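Local coordinates for leucine aminopeptidase 1 (Caenorhabditis elegans, PDB 2HC9), which releases N-terminal amino acids, preferably leucine, from peptides as a two-zinc aminopeptidase of the M17 family and probably serves in digestion, at residues K154-L166 with S477-L489. The protein carries 1 engineered substitution. Sequence-based numbering, arbitrary orientation.
Sequences KLTNEDAVFLTDL and STLLGKYTSVPML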
# COMPACT_ATOMS: atom_id res chain seq x y z
N LYS A 154 -23.64 -51.36 14.53
CA LYS A 154 -24.35 -51.41 13.28
C LYS A 154 -23.42 -51.56 12.07
O LYS A 154 -23.86 -51.92 10.98
CB LYS A 154 -25.23 -50.17 13.13
CG LYS A 154 -26.49 -50.20 13.96
CD LYS A 154 -27.31 -48.94 13.75
CE LYS A 154 -28.54 -48.94 14.64
NZ LYS A 154 -29.41 -47.75 14.40
N LEU A 155 -22.13 -51.27 12.24
CA LEU A 155 -21.20 -51.31 11.11
C LEU A 155 -21.09 -52.71 10.49
O LEU A 155 -20.99 -53.72 11.19
CB LEU A 155 -19.84 -50.78 11.53
CG LEU A 155 -18.91 -50.25 10.44
CD1 LEU A 155 -19.35 -48.84 9.96
CD2 LEU A 155 -17.50 -50.21 11.00
N THR A 156 -21.13 -52.77 9.16
CA THR A 156 -20.93 -54.02 8.43
C THR A 156 -19.51 -54.14 7.87
O THR A 156 -18.76 -53.15 7.82
CB THR A 156 -21.94 -54.18 7.27
OG1 THR A 156 -21.60 -53.31 6.18
CG2 THR A 156 -23.37 -53.92 7.74
N ASN A 157 -19.14 -55.34 7.45
CA ASN A 157 -17.84 -55.51 6.78
C ASN A 157 -17.75 -54.74 5.45
O ASN A 157 -16.69 -54.19 5.13
CB ASN A 157 -17.52 -57.00 6.58
CG ASN A 157 -17.18 -57.72 7.90
OD1 ASN A 157 -17.07 -57.10 8.96
ND2 ASN A 157 -17.00 -59.03 7.82
N GLU A 158 -18.85 -54.66 4.71
CA GLU A 158 -18.90 -53.84 3.51
C GLU A 158 -18.67 -52.35 3.82
O GLU A 158 -17.97 -51.66 3.09
CB GLU A 158 -20.23 -54.03 2.77
CG GLU A 158 -20.34 -53.14 1.52
CD GLU A 158 -21.55 -53.45 0.64
OE1 GLU A 158 -22.54 -54.07 1.12
OE2 GLU A 158 -21.51 -53.05 -0.55
N ASP A 159 -19.27 -51.88 4.91
CA ASP A 159 -18.99 -50.51 5.38
C ASP A 159 -17.50 -50.27 5.58
O ASP A 159 -16.99 -49.20 5.23
CB ASP A 159 -19.72 -50.19 6.67
CG ASP A 159 -21.22 -50.10 6.51
OD1 ASP A 159 -21.72 -49.73 5.41
OD2 ASP A 159 -21.90 -50.40 7.51
N ALA A 160 -16.80 -51.25 6.15
CA ALA A 160 -15.38 -51.09 6.47
C ALA A 160 -14.56 -51.01 5.18
O ALA A 160 -13.58 -50.26 5.10
CB ALA A 160 -14.88 -52.18 7.41
N VAL A 161 -14.98 -51.76 4.16
CA VAL A 161 -14.33 -51.66 2.83
C VAL A 161 -14.51 -50.24 2.30
O VAL A 161 -13.55 -49.60 1.85
CB VAL A 161 -14.90 -52.67 1.79
CG1 VAL A 161 -14.15 -52.55 0.46
CG2 VAL A 161 -14.73 -54.12 2.29
N PHE A 162 -15.75 -49.77 2.33
CA PHE A 162 -16.01 -48.41 1.84
C PHE A 162 -15.18 -47.37 2.61
O PHE A 162 -14.62 -46.46 2.01
CB PHE A 162 -17.51 -48.04 1.89
CG PHE A 162 -17.71 -46.55 1.74
CD1 PHE A 162 -17.53 -45.94 0.49
CD2 PHE A 162 -17.92 -45.76 2.86
CE1 PHE A 162 -17.64 -44.54 0.37
CE2 PHE A 162 -18.02 -44.38 2.75
CZ PHE A 162 -17.86 -43.78 1.52
N LEU A 163 -15.12 -47.49 3.94
CA LEU A 163 -14.39 -46.51 4.76
C LEU A 163 -12.88 -46.55 4.47
O LEU A 163 -12.21 -45.53 4.51
CB LEU A 163 -14.67 -46.76 6.25
CG LEU A 163 -16.12 -46.44 6.68
CD1 LEU A 163 -16.40 -47.04 8.08
CD2 LEU A 163 -16.38 -44.92 6.70
N THR A 164 -12.35 -47.73 4.18
CA THR A 164 -10.96 -47.84 3.74
C THR A 164 -10.75 -47.12 2.40
O THR A 164 -9.75 -46.42 2.20
CB THR A 164 -10.57 -49.33 3.63
OG1 THR A 164 -10.75 -49.94 4.92
CG2 THR A 164 -9.12 -49.51 3.19
N ASP A 165 -11.69 -47.32 1.47
CA ASP A 165 -11.64 -46.65 0.17
C ASP A 165 -11.83 -45.14 0.33
O ASP A 165 -11.18 -44.36 -0.38
CB ASP A 165 -12.73 -47.19 -0.74
CG ASP A 165 -12.40 -48.56 -1.31
OD1 ASP A 165 -11.21 -48.92 -1.38
OD2 ASP A 165 -13.34 -49.27 -1.70
N LEU A 166 -12.71 -44.74 1.23
CA LEU A 166 -12.89 -43.31 1.49
C LEU A 166 -11.62 -42.70 2.08
O LEU A 166 -11.18 -41.62 1.65
CB LEU A 166 -14.07 -43.07 2.43
CG LEU A 166 -14.27 -41.59 2.82
CD1 LEU A 166 -14.62 -40.76 1.58
CD2 LEU A 166 -15.35 -41.50 3.90
N SER A 477 -19.64 -38.74 -1.08
CA SER A 477 -20.01 -40.09 -0.65
C SER A 477 -21.31 -40.07 0.12
O SER A 477 -22.16 -40.92 -0.11
CB SER A 477 -18.91 -40.69 0.22
OG SER A 477 -17.82 -40.98 -0.63
N THR A 478 -21.47 -39.09 1.01
CA THR A 478 -22.72 -38.99 1.79
C THR A 478 -23.84 -38.44 0.94
O THR A 478 -24.97 -38.90 1.04
CB THR A 478 -22.64 -38.17 3.14
OG1 THR A 478 -22.22 -36.82 2.91
CG2 THR A 478 -21.73 -38.85 4.18
N LEU A 479 -23.54 -37.47 0.08
CA LEU A 479 -24.59 -36.89 -0.78
C LEU A 479 -25.17 -37.89 -1.79
O LEU A 479 -26.41 -37.97 -1.98
CB LEU A 479 -24.06 -35.65 -1.52
CG LEU A 479 -25.08 -34.92 -2.43
CD1 LEU A 479 -26.20 -34.34 -1.57
CD2 LEU A 479 -24.36 -33.81 -3.19
N LEU A 480 -24.29 -38.65 -2.44
CA LEU A 480 -24.68 -39.53 -3.54
C LEU A 480 -24.59 -41.01 -3.17
O LEU A 480 -24.82 -41.89 -4.01
CB LEU A 480 -23.83 -39.25 -4.78
CG LEU A 480 -23.79 -37.79 -5.28
CD1 LEU A 480 -22.82 -37.67 -6.46
CD2 LEU A 480 -25.22 -37.40 -5.74
N GLY A 481 -24.25 -41.29 -1.92
CA GLY A 481 -24.07 -42.68 -1.45
C GLY A 481 -25.32 -43.55 -1.48
O GLY A 481 -25.21 -44.78 -1.46
N LYS A 482 -26.50 -42.94 -1.55
CA LYS A 482 -27.75 -43.71 -1.70
C LYS A 482 -27.79 -44.53 -3.00
O LYS A 482 -28.56 -45.46 -3.12
CB LYS A 482 -28.98 -42.79 -1.62
CG LYS A 482 -29.09 -41.82 -2.80
CD LYS A 482 -30.04 -40.68 -2.51
CE LYS A 482 -31.32 -40.85 -3.30
NZ LYS A 482 -32.20 -39.64 -3.21
N TYR A 483 -26.95 -44.17 -3.97
CA TYR A 483 -26.86 -44.90 -5.23
C TYR A 483 -25.78 -45.99 -5.25
O TYR A 483 -25.57 -46.64 -6.28
CB TYR A 483 -26.60 -43.94 -6.38
CG TYR A 483 -27.61 -42.83 -6.51
CD1 TYR A 483 -28.96 -43.11 -6.75
CD2 TYR A 483 -27.22 -41.50 -6.44
CE1 TYR A 483 -29.91 -42.07 -6.89
CE2 TYR A 483 -28.15 -40.46 -6.58
CZ TYR A 483 -29.48 -40.76 -6.80
OH TYR A 483 -30.40 -39.72 -6.94
N THR A 484 -25.10 -46.16 -4.12
CA THR A 484 -24.10 -47.22 -3.96
C THR A 484 -24.70 -48.43 -3.24
O THR A 484 -25.85 -48.39 -2.76
CB THR A 484 -22.90 -46.77 -3.11
OG1 THR A 484 -23.31 -46.61 -1.75
CG2 THR A 484 -22.32 -45.44 -3.65
N SER A 485 -23.89 -49.49 -3.14
CA SER A 485 -24.26 -50.66 -2.39
C SER A 485 -23.89 -50.57 -0.92
O SER A 485 -24.04 -51.56 -0.21
CB SER A 485 -23.59 -51.91 -2.98
OG SER A 485 -22.17 -51.77 -2.98
N VAL A 486 -23.40 -49.41 -0.45
CA VAL A 486 -22.82 -49.36 0.90
C VAL A 486 -23.90 -49.19 1.96
O VAL A 486 -24.60 -48.19 1.96
CB VAL A 486 -21.77 -48.22 1.03
CG1 VAL A 486 -21.07 -48.32 2.39
CG2 VAL A 486 -20.73 -48.31 -0.10
N PRO A 487 -24.03 -50.16 2.89
CA PRO A 487 -25.13 -50.08 3.87
C PRO A 487 -25.20 -48.76 4.63
O PRO A 487 -26.27 -48.16 4.71
CB PRO A 487 -24.83 -51.25 4.82
CG PRO A 487 -24.17 -52.26 3.94
CD PRO A 487 -23.26 -51.41 3.04
N MET A 488 -24.08 -48.27 5.15
CA MET A 488 -24.07 -47.02 5.93
C MET A 488 -24.37 -45.77 5.10
O MET A 488 -24.59 -44.70 5.68
CB MET A 488 -22.76 -46.82 6.69
CG MET A 488 -21.56 -46.35 5.81
SD MET A 488 -19.95 -46.38 6.64
CE MET A 488 -20.31 -45.38 8.11
N LEU A 489 -24.33 -45.88 3.78
CA LEU A 489 -24.66 -44.74 2.90
C LEU A 489 -26.11 -44.79 2.42
O LEU A 489 -26.58 -43.87 1.76
CB LEU A 489 -23.75 -44.71 1.68
CG LEU A 489 -22.25 -44.57 2.00
CD1 LEU A 489 -21.44 -44.49 0.71
CD2 LEU A 489 -21.98 -43.34 2.88
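One face of the Phe162 ring is covered by Leu489, whose CD1 makes a CH-pi contact 3.8 Å from the ring centroid and 15° off the normal, while Ser477 meets the ring at its edge, CB lying 3.5 Å from Phe162 CZ. The ring belongs to the capping-box start of helix 157-178, the long helix that leads from the N-terminal sheet into the catalytic part of this M17 aminopeptidase, and the C-terminal tail after helix 473-480 packs on it, away from the zinc site. With CG anti to the backbone N, Phe162 points out of the helix into that tail, and Val486 crosses its stem at about a right angle, CG1 against CB. Leu121 of helix 120-128 also touches both Phe162 and Leu489.

The start of the helix illustrates how a capping box can serve a second purpose. Asp159 N donates to Thr156 OG1, and Thr156 N answers to Asp159 OD2 at 3.0 Å, from above the carboxylate plane. Asp159 OD1 takes Met488 N at 2.8 Å on its syn side, 26° out of plane, so the two oxygens divide the carboxylate between cap and tail. An alanine here would remove the acceptors of both Thr156 N and Met488 N, leaving half the capping box, and would probably let the tail shift more freely. Met488, bent at chi3 (-54°), lays SD 3.8 Å from Leu163 CG and brings CE against Leu155 CD1. Glu158, extended, runs past Pro487, its OE1 3.4 Å from the Pro487 ring carbon CD, and Glu158 OE2 accepts a 2.8 Å hydrogen bond from Ser485 OG, met nearly along the C-O axis.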